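PDB 3LM8: thiamine pyrophosphokinase from Bacillus subtilis, which catalyses the ATP-dependent pyrophosphorylation of thiamine, giving thiamine diphosphate and AMP, and takes part in thiamine salvage. Local coordinates for residues K2-V7 with L27-D32; I97-I102 with I125-I130; I136-P141 with I206-R211; E162-L167 with F200-G205. The protein carries 1 engineered substitution. One frame throughout, in Å; residues are numbered along the deposited sequence.

Interaction 1. Residues K2-V7 with L27-D32; sequences KTINIV and LWIGVD
The amide of Leu27 reaches the carbonyl oxygen of Thr3, N to O 2.8 Å, and opens a ladder of five backbone hydrogen bonds. Asn5 gives its N to Leu27 O and takes Ile29 N on its own O; Val7 does the same one step on, with Ile29 O and Val31 N. This is parallel pairing of neighbouring strands 3-7 and 26-31, their short axes 22° apart, in the mixed sheet, where 96-100 flanks 3-7. On one face Asn5 lies over the indole of Trp28. Its CB sits 3.6 Å from the centroid of the six-membered ring, a CH-pi contact, while ND2 hovers above the rim of that face, 3.3 Å from Trp28 CH2. The amide stands almost upright on the ring, the two planes 85° apart. Val7 CG2 comes in at the ring's edge, 3.8 Å from Trp28 CZ3, and Leu38 of helix 33-41 touches both residues. With an alanine in place of Trp28, the packing on Asn5 CB, ND2 and Val7 CG2 would probably give way to a gap. On the other face Ile6 and Ile29 lie side by side; chi1 of 52° sets Ile29 CG1 between its backbone N and carbonyl carbon and swings CD1 against Ile6 CG1. The side chains that meet are mainly apolar, and the one polar group among them, the Asn5 amide, has OD1 hydrogen-bonded to Gln98 NE2.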
loop_
_atom_site.group_PDB
_atom_site.type_symbol
_atom_site.label_atom_id
_atom_site.label_comp_id
_atom_site.label_asym_id
_atom_site.label_seq_id
_atom_site.Cartn_x
_atom_site.Cartn_y
_atom_site.Cartn_z
ATOM N N LYS A 2 -15.881 4.587 -2.926
ATOM C CA LYS A 2 -15.703 3.114 -2.892
ATOM C C LYS A 2 -14.230 2.769 -2.672
ATOM O O LYS A 2 -13.346 3.631 -2.794
ATOM C CB LYS A 2 -16.203 2.503 -4.202
ATOM C CG LYS A 2 -17.647 2.868 -4.534
ATOM C CD LYS A 2 -18.017 2.422 -5.939
ATOM C CE LYS A 2 -19.396 2.926 -6.358
ATOM N NZ LYS A 2 -19.689 2.585 -7.786
ATOM N N THR A 3 -13.969 1.509 -2.338
ATOM C CA THR A 3 -12.607 1.056 -2.091
ATOM C C THR A 3 -12.175 -0.100 -2.976
ATOM O O THR A 3 -12.970 -0.983 -3.301
ATOM C CB THR A 3 -12.439 0.586 -0.639
ATOM O OG1 THR A 3 -12.637 1.690 0.245
ATOM C CG2 THR A 3 -11.042 0.002 -0.419
ATOM N N ILE A 4 -10.910 -0.096 -3.366
ATOM C CA ILE A 4 -10.392 -1.195 -4.160
ATOM C C ILE A 4 -9.189 -1.784 -3.425
ATOM O O ILE A 4 -8.295 -1.046 -3.011
ATOM C CB ILE A 4 -9.989 -0.735 -5.562
ATOM C CG1 ILE A 4 -11.218 -0.205 -6.284
ATOM C CG2 ILE A 4 -9.411 -1.915 -6.366
ATOM C CD1 ILE A 4 -10.941 0.234 -7.694
ATOM N N ASN A 5 -9.202 -3.102 -3.220
ATOM C CA ASN A 5 -8.096 -3.782 -2.548
ATOM C C ASN A 5 -7.440 -4.754 -3.509
ATOM O O ASN A 5 -8.106 -5.620 -4.094
ATOM C CB ASN A 5 -8.559 -4.579 -1.332
ATOM C CG ASN A 5 -9.078 -3.711 -0.231
ATOM O OD1 ASN A 5 -8.989 -2.482 -0.288
ATOM N ND2 ASN A 5 -9.632 -4.345 0.791
ATOM N N ILE A 6 -6.125 -4.611 -3.644
ATOM C CA ILE A 6 -5.327 -5.442 -4.526
ATOM C C ILE A 6 -4.392 -6.296 -3.686
ATOM O O ILE A 6 -3.698 -5.785 -2.796
ATOM C CB ILE A 6 -4.454 -4.577 -5.435
ATOM C CG1 ILE A 6 -5.300 -3.490 -6.102
ATOM C CG2 ILE A 6 -3.751 -5.448 -6.436
ATOM C CD1 ILE A 6 -4.492 -2.488 -6.929
ATOM N N VAL A 7 -4.364 -7.593 -3.966
ATOM C CA VAL A 7 -3.479 -8.500 -3.241
ATOM C C VAL A 7 -2.438 -9.045 -4.220
ATOM O O VAL A 7 -2.743 -9.889 -5.062
ATOM C CB VAL A 7 -4.279 -9.660 -2.608
ATOM C CG1 VAL A 7 -3.341 -10.659 -1.917
ATOM C CG2 VAL A 7 -5.266 -9.092 -1.610
ATOM N N LEU A 27 -14.153 -3.558 -3.485
ATOM C CA LEU A 27 -13.966 -4.586 -4.511
ATOM C C LEU A 27 -12.558 -5.139 -4.371
ATOM O O LEU A 27 -11.624 -4.421 -3.972
ATOM C CB LEU A 27 -14.090 -3.994 -5.909
ATOM C CG LEU A 27 -15.418 -3.327 -6.242
ATOM C CD1 LEU A 27 -15.204 -2.256 -7.311
ATOM C CD2 LEU A 27 -16.420 -4.396 -6.678
ATOM N N TRP A 28 -12.400 -6.409 -4.715
ATOM C CA TRP A 28 -11.094 -7.044 -4.647
ATOM C C TRP A 28 -10.582 -7.513 -6.008
ATOM O O TRP A 28 -11.358 -7.849 -6.905
ATOM C CB TRP A 28 -11.125 -8.243 -3.709
ATOM C CG TRP A 28 -11.399 -7.936 -2.277
ATOM C CD1 TRP A 28 -12.618 -7.852 -1.684
ATOM C CD2 TRP A 28 -10.428 -7.807 -1.224
ATOM N NE1 TRP A 28 -12.476 -7.701 -0.321
ATOM C CE2 TRP A 28 -11.142 -7.668 -0.013
ATOM C CE3 TRP A 28 -9.027 -7.803 -1.186
ATOM C CZ2 TRP A 28 -10.503 -7.529 1.225
ATOM C CZ3 TRP A 28 -8.394 -7.667 0.046
ATOM C CH2 TRP A 28 -9.132 -7.533 1.233
ATOM N N ILE A 29 -9.264 -7.524 -6.155
ATOM C CA ILE A 29 -8.644 -7.995 -7.383
ATOM C C ILE A 29 -7.375 -8.712 -6.972
ATOM O O ILE A 29 -6.708 -8.293 -6.029
ATOM C CB ILE A 29 -8.289 -6.843 -8.357
ATOM C CG1 ILE A 29 -7.467 -5.777 -7.643
ATOM C CG2 ILE A 29 -9.550 -6.248 -8.939
ATOM C CD1 ILE A 29 -6.960 -4.689 -8.574
ATOM N N GLY A 30 -7.066 -9.805 -7.667
ATOM C CA GLY A 30 -5.877 -10.572 -7.361
ATOM C C GLY A 30 -4.800 -10.405 -8.409
ATOM O O GLY A 30 -5.089 -10.306 -9.604
ATOM N N VAL A 31 -3.553 -10.371 -7.953
ATOM C CA VAL A 31 -2.396 -10.210 -8.828
ATOM C C VAL A 31 -1.429 -11.336 -8.501
ATOM O O VAL A 31 -1.050 -11.512 -7.353
ATOM C CB VAL A 31 -1.702 -8.825 -8.589
ATOM C CG1 VAL A 31 -0.295 -8.828 -9.150
ATOM C CG2 VAL A 31 -2.526 -7.698 -9.233
ATOM N N ASP A 32 -1.049 -12.109 -9.510
ATOM C CA ASP A 32 -0.124 -13.220 -9.309
ATOM C C ASP A 32 -0.663 -14.157 -8.241
ATOM O O ASP A 32 -1.871 -14.284 -8.093
ATOM C CB ASP A 32 1.247 -12.685 -8.890
ATOM C CG ASP A 32 2.306 -13.779 -8.804
ATOM O OD1 ASP A 32 2.440 -14.560 -9.777
ATOM O OD2 ASP A 32 3.009 -13.850 -7.768
#

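Interaction 2. Residues I97-I102 with I125-I130; sequences IQIFGI and IKIRLI
Gln98 reaches along Arg128 on the same face of the sheet. Its CB passes 4.1 Å from Arg128 O; beyond CG the chain stays extended, chi2 175°, which carries CD to within 4.1 Å of Ile130 CD1. At the tip OE1 accepts a bond from Arg128 NH1, 3.3 Å long and clearly bent, with the donor tilted from the amide plane and the oxygen out of the guanidinium plane. The other branch, NE2, donates to Asn5 OD1 on strand 3-7, so the amide links the strands on either side of its own. A leucine in place of Gln98 would probably leave both Arg128 NH1 and Asn5 OD1 without these partners. Beneath these side chains the backbones pair in parallel through four bonds, among them Ile130 N to Ile99 O at 2.8 Å. The two strands are the ends of a beta-alpha-beta unit, joined by helix 107-122, within the catalytic domain. That helix covers the face bearing Ile127 and Leu129, where Ile99 CD1 lies 4.0 Å from Leu129 CD2. Past Gly101, whose positive phi favours glycine, Ile102 crosses Leu129 at about a right angle and lays its CD1 against Leu129 CB and CD2. Phe100 runs alongside Ile130, CE1 3.7 Å from Ile130 CB, and its ring also meets that of Tyr21 edge to face.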
loop_
_atom_site.group_PDB
_atom_site.type_symbol
_atom_site.label_atom_id
_atom_site.label_comp_id
_atom_site.label_asym_id
_atom_site.label_seq_id
_atom_site.Cartn_x
_atom_site.Cartn_y
_atom_site.Cartn_z
ATOM N N ILE A 97 -7.255 3.045 -2.515
ATOM C CA ILE A 97 -6.734 1.808 -3.054
ATOM C C ILE A 97 -5.858 1.280 -1.929
ATOM O O ILE A 97 -5.099 2.040 -1.329
ATOM C CB ILE A 97 -5.859 2.017 -4.313
ATOM C CG1 ILE A 97 -6.724 2.485 -5.484
ATOM C CG2 ILE A 97 -5.192 0.709 -4.687
ATOM C CD1 ILE A 97 -5.939 2.866 -6.704
ATOM N N GLN A 98 -5.992 -0.005 -1.621
ATOM C CA GLN A 98 -5.183 -0.629 -0.584
ATOM C C GLN A 98 -4.558 -1.882 -1.170
ATOM O O GLN A 98 -5.252 -2.743 -1.708
ATOM C CB GLN A 98 -6.039 -0.950 0.645
ATOM C CG GLN A 98 -6.339 0.291 1.485
ATOM C CD GLN A 98 -7.278 0.018 2.650
ATOM O OE1 GLN A 98 -7.078 0.534 3.763
ATOM N NE2 GLN A 98 -8.321 -0.781 2.398
ATOM N N ILE A 99 -3.236 -1.973 -1.072
ATOM C CA ILE A 99 -2.506 -3.099 -1.637
ATOM C C ILE A 99 -1.821 -3.963 -0.592
ATOM O O ILE A 99 -1.172 -3.455 0.330
ATOM C CB ILE A 99 -1.435 -2.611 -2.634
ATOM C CG1 ILE A 99 -2.048 -1.590 -3.607
ATOM C CG2 ILE A 99 -0.867 -3.801 -3.388
ATOM C CD1 ILE A 99 -1.058 -0.885 -4.517
ATOM N N PHE A 100 -1.951 -5.276 -0.764
ATOM C CA PHE A 100 -1.357 -6.246 0.153
ATOM C C PHE A 100 -0.408 -7.173 -0.610
ATOM O O PHE A 100 -0.396 -7.171 -1.847
ATOM C CB PHE A 100 -2.468 -7.065 0.817
ATOM C CG PHE A 100 -3.543 -6.225 1.430
ATOM C CD1 PHE A 100 -3.551 -5.971 2.798
ATOM C CD2 PHE A 100 -4.542 -5.661 0.630
ATOM C CE1 PHE A 100 -4.544 -5.167 3.371
ATOM C CE2 PHE A 100 -5.539 -4.858 1.188
ATOM C CZ PHE A 100 -5.539 -4.610 2.566
ATOM N N GLY A 101 0.363 -7.974 0.130
ATOM C CA GLY A 101 1.297 -8.896 -0.502
ATOM C C GLY A 101 2.310 -8.044 -1.222
ATOM O O GLY A 101 2.749 -8.343 -2.337
ATOM N N ILE A 102 2.682 -6.972 -0.542
ATOM C CA ILE A 102 3.595 -5.988 -1.064
ATOM C C ILE A 102 5.026 -6.113 -0.544
ATOM O O ILE A 102 5.943 -5.413 -1.000
ATOM C CB ILE A 102 3.001 -4.602 -0.772
ATOM C CG1 ILE A 102 2.417 -4.039 -2.066
ATOM C CG2 ILE A 102 4.026 -3.689 -0.106
ATOM C CD1 ILE A 102 1.789 -2.675 -1.897
ATOM N N ILE A 125 -4.950 10.272 -5.542
ATOM C CA ILE A 125 -5.834 9.218 -5.064
ATOM C C ILE A 125 -5.099 8.495 -3.937
ATOM O O ILE A 125 -3.961 8.067 -4.107
ATOM C CB ILE A 125 -6.159 8.190 -6.166
ATOM C CG1 ILE A 125 -6.860 8.869 -7.339
ATOM C CG2 ILE A 125 -7.052 7.098 -5.598
ATOM C CD1 ILE A 125 -7.189 7.924 -8.473
ATOM N N LYS A 126 -5.746 8.368 -2.784
ATOM C CA LYS A 126 -5.130 7.694 -1.654
ATOM C C LYS A 126 -4.797 6.247 -1.992
ATOM O O LYS A 126 -5.673 5.452 -2.361
ATOM C CB LYS A 126 -6.053 7.761 -0.438
ATOM C CG LYS A 126 -6.177 9.168 0.130
ATOM C CD LYS A 126 -7.255 9.282 1.193
ATOM C CE LYS A 126 -7.289 10.693 1.768
ATOM N NZ LYS A 126 -7.374 11.725 0.694
ATOM N N ILE A 127 -3.511 5.925 -1.879
ATOM C CA ILE A 127 -2.999 4.586 -2.147
ATOM C C ILE A 127 -2.187 4.166 -0.932
ATOM O O ILE A 127 -1.100 4.680 -0.687
ATOM C CB ILE A 127 -2.091 4.588 -3.386
ATOM C CG1 ILE A 127 -2.846 5.196 -4.577
ATOM C CG2 ILE A 127 -1.620 3.169 -3.694
ATOM C CD1 ILE A 127 -2.033 5.254 -5.858
ATOM N N ARG A 128 -2.721 3.236 -0.162
ATOM C CA ARG A 128 -2.042 2.779 1.047
ATOM C C ARG A 128 -1.500 1.375 0.842
ATOM O O ARG A 128 -2.207 0.522 0.317
ATOM C CB ARG A 128 -3.039 2.798 2.217
ATOM C CG ARG A 128 -2.575 2.067 3.449
ATOM C CD ARG A 128 -3.636 2.071 4.547
ATOM N NE ARG A 128 -3.885 3.404 5.086
ATOM C CZ ARG A 128 -4.994 4.103 4.874
ATOM N NH1 ARG A 128 -5.974 3.605 4.131
ATOM N NH2 ARG A 128 -5.124 5.308 5.408
ATOM N N LEU A 129 -0.248 1.136 1.226
ATOM C CA LEU A 129 0.325 -0.209 1.085
ATOM C C LEU A 129 0.218 -0.844 2.455
ATOM O O LEU A 129 0.476 -0.185 3.454
ATOM C CB LEU A 129 1.799 -0.170 0.673
ATOM C CG LEU A 129 2.289 0.744 -0.457
ATOM C CD1 LEU A 129 3.770 0.438 -0.683
ATOM C CD2 LEU A 129 1.485 0.536 -1.744
ATOM N N ILE A 130 -0.151 -2.118 2.510
ATOM C CA ILE A 130 -0.305 -2.781 3.804
ATOM C C ILE A 130 0.250 -4.197 3.924
ATOM O O ILE A 130 0.072 -5.032 3.031
ATOM C CB ILE A 130 -1.781 -2.897 4.197
ATOM C CG1 ILE A 130 -2.472 -1.538 4.101
ATOM C CG2 ILE A 130 -1.882 -3.483 5.602
ATOM C CD1 ILE A 130 -3.955 -1.612 4.387
#

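Interaction 3. Residues I136-P141 with I206-R211; sequences IQMFPP and ILIMIR
In Ile136 and Ile208, chi1 of -59° and -56° puts CG1 beside the backbone N and CG2 anti to it, and the two side chains lie side by side with their CG2 methyls 3.9 Å apart. The selenomethionine Met138 bends at chi3, turning CE toward Ile206 CG2, while its CG lies 3.7 Å from Ile208 CG1. On the opposite face the Phe139 ring presents its edge to Met209, CE1 to CB 4.1 Å. The strands run antiparallel. Phe139 and Leu207 form a hydrogen-bonded pair, Phe139 N to Leu207 O 2.7 Å and Leu207 N to Phe139 O 2.9 Å, and Gln137 with Met209 forms another. Helix 107-122 touches Ile136, Met138 and Ile206, whereas Phe139, Leu207 and Met209 meet Phe200 or Phe202 of strand 197-202. Apolar groups therefore dominate both faces: one is applied to the helix of the catalytic domain, the other to the antiparallel sheet of the thiamine-binding part.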
loop_
_atom_site.group_PDB
_atom_site.type_symbol
_atom_site.label_atom_id
_atom_site.label_comp_id
_atom_site.label_asym_id
_atom_site.label_seq_id
_atom_site.Cartn_x
_atom_site.Cartn_y
_atom_site.Cartn_z
ATOM N N ILE A 136 2.177 1.994 4.459
ATOM C CA ILE A 136 2.960 2.999 3.769
ATOM C C ILE A 136 2.059 3.889 2.944
ATOM O O ILE A 136 1.098 3.413 2.331
ATOM C CB ILE A 136 4.006 2.335 2.853
ATOM C CG1 ILE A 136 4.919 1.462 3.699
ATOM C CG2 ILE A 136 4.834 3.400 2.138
ATOM C CD1 ILE A 136 5.639 0.444 2.925
ATOM N N GLN A 137 2.371 5.180 2.929
ATOM C CA GLN A 137 1.584 6.142 2.170
ATOM C C GLN A 137 2.431 7.351 1.822
ATOM O O GLN A 137 3.263 7.800 2.612
ATOM C CB GLN A 137 0.368 6.589 2.975
ATOM C CG GLN A 137 -0.918 6.641 2.188
ATOM C CD GLN A 137 -2.080 7.163 3.021
ATOM O OE1 GLN A 137 -2.453 6.567 4.037
ATOM N NE2 GLN A 137 -2.657 8.285 2.593
HETATM N N MSE A 138 2.221 7.865 0.620
HETATM C CA MSE A 138 2.955 9.023 0.155
HETATM C C MSE A 138 2.033 10.218 0.093
HETATM O O MSE A 138 0.849 10.086 -0.199
HETATM C CB MSE A 138 3.545 8.756 -1.228
HETATM C CG MSE A 138 4.942 8.162 -1.197
HETATM SE SE MSE A 138 5.755 8.087 -2.951
HETATM C CE MSE A 138 4.759 9.487 -3.840
ATOM N N PHE A 139 2.570 11.394 0.374
ATOM C CA PHE A 139 1.749 12.592 0.320
ATOM C C PHE A 139 2.405 13.757 -0.391
ATOM O O PHE A 139 3.621 13.987 -0.280
ATOM C CB PHE A 139 1.377 13.092 1.721
ATOM C CG PHE A 139 0.564 12.128 2.532
ATOM C CD1 PHE A 139 1.178 11.079 3.208
ATOM C CD2 PHE A 139 -0.815 12.294 2.649
ATOM C CE1 PHE A 139 0.429 10.205 3.995
ATOM C CE2 PHE A 139 -1.576 11.429 3.429
ATOM C CZ PHE A 139 -0.955 10.378 4.109
ATOM N N PRO A 140 1.605 14.494 -1.162
ATOM C CA PRO A 140 2.116 15.666 -1.876
ATOM C C PRO A 140 2.027 16.791 -0.838
ATOM O O PRO A 140 1.547 16.576 0.276
ATOM C CB PRO A 140 1.105 15.852 -3.007
ATOM C CG PRO A 140 -0.199 15.371 -2.381
ATOM C CD PRO A 140 0.259 14.113 -1.642
ATOM N N PRO A 141 2.509 17.993 -1.170
ATOM C CA PRO A 141 2.399 19.051 -0.161
ATOM C C PRO A 141 0.947 19.247 0.306
ATOM O O PRO A 141 0.005 19.090 -0.465
ATOM C CB PRO A 141 2.967 20.258 -0.892
ATOM C CG PRO A 141 4.111 19.618 -1.670
ATOM C CD PRO A 141 3.433 18.385 -2.252
ATOM N N ILE A 206 7.766 15.447 -1.768
ATOM C CA ILE A 206 6.960 14.236 -1.674
ATOM C C ILE A 206 7.354 13.545 -0.385
ATOM O O ILE A 206 8.509 13.176 -0.198
ATOM C CB ILE A 206 7.256 13.292 -2.844
ATOM C CG1 ILE A 206 6.991 14.020 -4.158
ATOM C CG2 ILE A 206 6.408 12.032 -2.736
ATOM C CD1 ILE A 206 7.553 13.309 -5.357
ATOM N N LEU A 207 6.394 13.373 0.510
ATOM C CA LEU A 207 6.687 12.742 1.785
ATOM C C LEU A 207 6.129 11.325 1.870
ATOM O O LEU A 207 5.036 11.041 1.367
ATOM C CB LEU A 207 6.106 13.582 2.910
ATOM C CG LEU A 207 6.577 13.173 4.298
ATOM C CD1 LEU A 207 8.031 13.630 4.475
ATOM C CD2 LEU A 207 5.674 13.799 5.360
ATOM N N ILE A 208 6.893 10.433 2.495
ATOM C CA ILE A 208 6.460 9.051 2.670
ATOM C C ILE A 208 6.158 8.890 4.147
ATOM O O ILE A 208 6.840 9.478 4.986
ATOM C CB ILE A 208 7.566 8.042 2.293
ATOM C CG1 ILE A 208 8.039 8.293 0.866
ATOM C CG2 ILE A 208 7.022 6.605 2.397
ATOM C CD1 ILE A 208 9.206 7.419 0.449
HETATM N N MSE A 209 5.138 8.107 4.469
HETATM C CA MSE A 209 4.794 7.884 5.862
HETATM C C MSE A 209 4.680 6.407 6.146
HETATM O O MSE A 209 3.857 5.712 5.557
HETATM C CB MSE A 209 3.471 8.553 6.225
HETATM C CG MSE A 209 3.023 8.272 7.671
HETATM SE SE MSE A 209 1.210 8.845 8.091
HETATM C CE MSE A 209 1.578 10.286 9.309
ATOM N N ILE A 210 5.516 5.931 7.051
ATOM C CA ILE A 210 5.495 4.534 7.433
ATOM C C ILE A 210 4.985 4.432 8.862
ATOM O O ILE A 210 5.560 5.009 9.785
ATOM C CB ILE A 210 6.905 3.893 7.389
ATOM C CG1 ILE A 210 7.509 4.020 5.989
ATOM C CG2 ILE A 210 6.823 2.426 7.828
ATOM C CD1 ILE A 210 7.991 5.411 5.658
ATOM N N ARG A 211 3.884 3.719 9.038
ATOM C CA ARG A 211 3.341 3.504 10.364
ATOM C C ARG A 211 3.641 2.023 10.583
ATOM O O ARG A 211 3.310 1.181 9.741
ATOM C CB ARG A 211 1.851 3.830 10.373
ATOM C CG ARG A 211 1.606 5.240 9.816
ATOM C CD ARG A 211 0.217 5.750 10.097
ATOM N NE ARG A 211 -0.061 5.745 11.531
ATOM C CZ ARG A 211 -1.160 6.252 12.085
ATOM N NH1 ARG A 211 -2.094 6.813 11.319
ATOM N NH2 ARG A 211 -1.330 6.191 13.403
#

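Interaction 4. Residues E162-L167 with F200-G205; sequences EDIHEL and FSFVKG. Engineered in segment 200-205: Val203 (natural residue Ala).
Gly205 passes Asp163 with backbone angles, phi 106° and psi -176°, that call for glycine: a CB here would press on the preceding carbonyl and would probably also come too close to Asp163 O and Ile164 CD1. Just before it, two backbone bonds cross: Val203 N to His165 O, 2.8 Å, and His165 N to Lys204 O, 3.1 Å. Segment 162-167 turns a corner at Glu166, whose phi is positive; Glu166 and Leu167 both face Cys179, a G1 beta bulge, and Leu167 starts the next strand of the antiparallel sheet of the vitamin B1 binding domain. Phe202 packs against both Ile164 and Leu167. CB lies 3.6 Å from Ile164 CG2, and CD1 of the ring, which comes obliquely to both neighbours, is 4.1 Å from Leu167 CD1. Outside, the engineered Val203 puts CG2 3.7 Å from His165 CB and 3.7 Å from Glu166 OE2, the Val203 and Glu166 side chains crossing obliquely. Lys204 runs alongside His165, with CD 4.2 Å above one face of the imidazole near its rim; that ring also meets His180 edge to face. Asp163 OD1 accepts a hydrogen bond from Leu183 N. Ile164, Phe200 and Phe202 all touch Leu207 of the neighbouring sheet.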
loop_
_atom_site.group_PDB
_atom_site.type_symbol
_atom_site.label_atom_id
_atom_site.label_comp_id
_atom_site.label_asym_id
_atom_site.label_seq_id
_atom_site.Cartn_x
_atom_site.Cartn_y
_atom_site.Cartn_z
ATOM N N GLU A 162 12.544 14.953 -3.684
ATOM C CA GLU A 162 13.467 16.020 -3.308
ATOM C C GLU A 162 13.322 16.378 -1.835
ATOM O O GLU A 162 12.653 15.672 -1.077
ATOM C CB GLU A 162 13.205 17.274 -4.147
ATOM C CG GLU A 162 13.041 17.027 -5.642
ATOM C CD GLU A 162 11.619 17.282 -6.125
ATOM O OE1 GLU A 162 11.372 17.160 -7.345
ATOM O OE2 GLU A 162 10.748 17.605 -5.284
ATOM N N ASP A 163 13.949 17.483 -1.438
ATOM C CA ASP A 163 13.874 17.949 -0.056
ATOM C C ASP A 163 12.441 18.297 0.363
ATOM O O ASP A 163 11.610 18.690 -0.460
ATOM C CB ASP A 163 14.746 19.192 0.147
ATOM C CG ASP A 163 16.223 18.918 -0.053
ATOM O OD1 ASP A 163 16.644 17.747 0.101
ATOM O OD2 ASP A 163 16.965 19.890 -0.346
ATOM N N ILE A 164 12.158 18.148 1.654
ATOM C CA ILE A 164 10.838 18.478 2.178
ATOM C C ILE A 164 10.954 19.870 2.787
ATOM O O ILE A 164 11.875 20.134 3.560
ATOM C CB ILE A 164 10.391 17.482 3.266
ATOM C CG1 ILE A 164 10.412 16.055 2.704
ATOM C CG2 ILE A 164 9.002 17.864 3.777
ATOM C CD1 ILE A 164 9.494 15.844 1.524
ATOM N N HIS A 165 10.023 20.753 2.439
ATOM C CA HIS A 165 10.054 22.128 2.930
ATOM C C HIS A 165 8.965 22.491 3.912
ATOM O O HIS A 165 7.794 22.194 3.695
ATOM C CB HIS A 165 10.007 23.103 1.751
ATOM C CG HIS A 165 11.207 23.019 0.863
ATOM N ND1 HIS A 165 11.516 21.888 0.140
ATOM C CD2 HIS A 165 12.196 23.907 0.616
ATOM C CE1 HIS A 165 12.648 22.081 -0.514
ATOM N NE2 HIS A 165 13.081 23.299 -0.241
ATOM N N GLU A 166 9.375 23.151 4.990
ATOM C CA GLU A 166 8.469 23.605 6.042
ATOM C C GLU A 166 7.608 22.499 6.660
ATOM O O GLU A 166 6.386 22.629 6.755
ATOM C CB GLU A 166 7.571 24.728 5.505
ATOM C CG GLU A 166 8.316 25.990 5.104
ATOM C CD GLU A 166 7.377 27.087 4.609
ATOM O OE1 GLU A 166 6.325 27.309 5.252
ATOM O OE2 GLU A 166 7.692 27.737 3.585
ATOM N N LEU A 167 8.261 21.421 7.088
ATOM C CA LEU A 167 7.573 20.296 7.705
ATOM C C LEU A 167 7.241 20.616 9.152
ATOM O O LEU A 167 8.121 20.990 9.930
ATOM C CB LEU A 167 8.447 19.035 7.665
ATOM C CG LEU A 167 7.893 17.794 8.391
ATOM C CD1 LEU A 167 6.563 17.392 7.779
ATOM C CD2 LEU A 167 8.873 16.632 8.286
ATOM N N PHE A 200 0.552 16.929 10.576
ATOM C CA PHE A 200 1.837 17.134 9.948
ATOM C C PHE A 200 1.533 17.854 8.648
ATOM O O PHE A 200 0.441 17.724 8.101
ATOM C CB PHE A 200 2.575 15.802 9.702
ATOM C CG PHE A 200 1.940 14.916 8.669
ATOM C CD1 PHE A 200 0.876 14.088 8.999
ATOM C CD2 PHE A 200 2.433 14.887 7.363
ATOM C CE1 PHE A 200 0.315 13.234 8.044
ATOM C CE2 PHE A 200 1.881 14.043 6.405
ATOM C CZ PHE A 200 0.821 13.213 6.744
ATOM N N SER A 201 2.482 18.647 8.178
ATOM C CA SER A 201 2.299 19.392 6.947
ATOM C C SER A 201 3.626 19.957 6.454
ATOM O O SER A 201 4.557 20.189 7.228
ATOM C CB SER A 201 1.274 20.515 7.155
ATOM O OG SER A 201 1.483 21.180 8.384
ATOM N N PHE A 202 3.699 20.149 5.147
ATOM C CA PHE A 202 4.888 20.662 4.487
ATOM C C PHE A 202 4.420 21.324 3.192
ATOM O O PHE A 202 3.363 20.985 2.652
ATOM C CB PHE A 202 5.875 19.513 4.204
ATOM C CG PHE A 202 5.233 18.296 3.588
ATOM C CD1 PHE A 202 4.372 17.496 4.333
ATOM C CD2 PHE A 202 5.436 17.992 2.239
ATOM C CE1 PHE A 202 3.720 16.427 3.751
ATOM C CE2 PHE A 202 4.784 16.913 1.647
ATOM C CZ PHE A 202 3.920 16.132 2.406
ATOM N N VAL A 203 5.202 22.267 2.691
ATOM C CA VAL A 203 4.804 22.981 1.492
ATOM C C VAL A 203 5.348 22.482 0.155
ATOM O O VAL A 203 4.716 22.689 -0.882
ATOM C CB VAL A 203 5.139 24.469 1.655
ATOM C CG1 VAL A 203 4.378 25.018 2.859
ATOM C CG2 VAL A 203 6.646 24.656 1.843
ATOM N N LYS A 204 6.500 21.818 0.176
ATOM C CA LYS A 204 7.105 21.327 -1.055
ATOM C C LYS A 204 7.736 19.935 -0.912
ATOM O O LYS A 204 8.280 19.592 0.141
ATOM C CB LYS A 204 8.158 22.337 -1.528
ATOM C CG LYS A 204 8.649 22.124 -2.958
ATOM C CD LYS A 204 9.618 23.231 -3.378
ATOM C CE LYS A 204 9.878 23.204 -4.873
ATOM N NZ LYS A 204 8.636 23.515 -5.636
ATOM N N GLY A 205 7.665 19.143 -1.982
ATOM C CA GLY A 205 8.231 17.804 -1.959
ATOM C C GLY A 205 7.231 16.656 -1.874
ATOM O O GLY A 205 6.013 16.842 -1.909
#

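Interactions 1, 2 and 3 lie across one mixed sheet. Strands 3-7 and 96-100 join the first two, with Ile6 O 2.7 Å from Phe100 N, and Leu129 N lies 2.9 Å from Ile136 O where interaction 2 passes into interaction 3. Interaction 4 belongs to the thiamine-binding end: its centre is about 11 Å from that of interaction 3, which it touches through Pro141 and Ile206, but about 31 Å from that of interaction 1. Bound thiamine is about 6 Å from the side chain of Leu167 and about 10 Å from that of Leu207. At the catalytic end, the side chains of Val7 and Phe100 each lie about 9 Å from a bound magnesium ion.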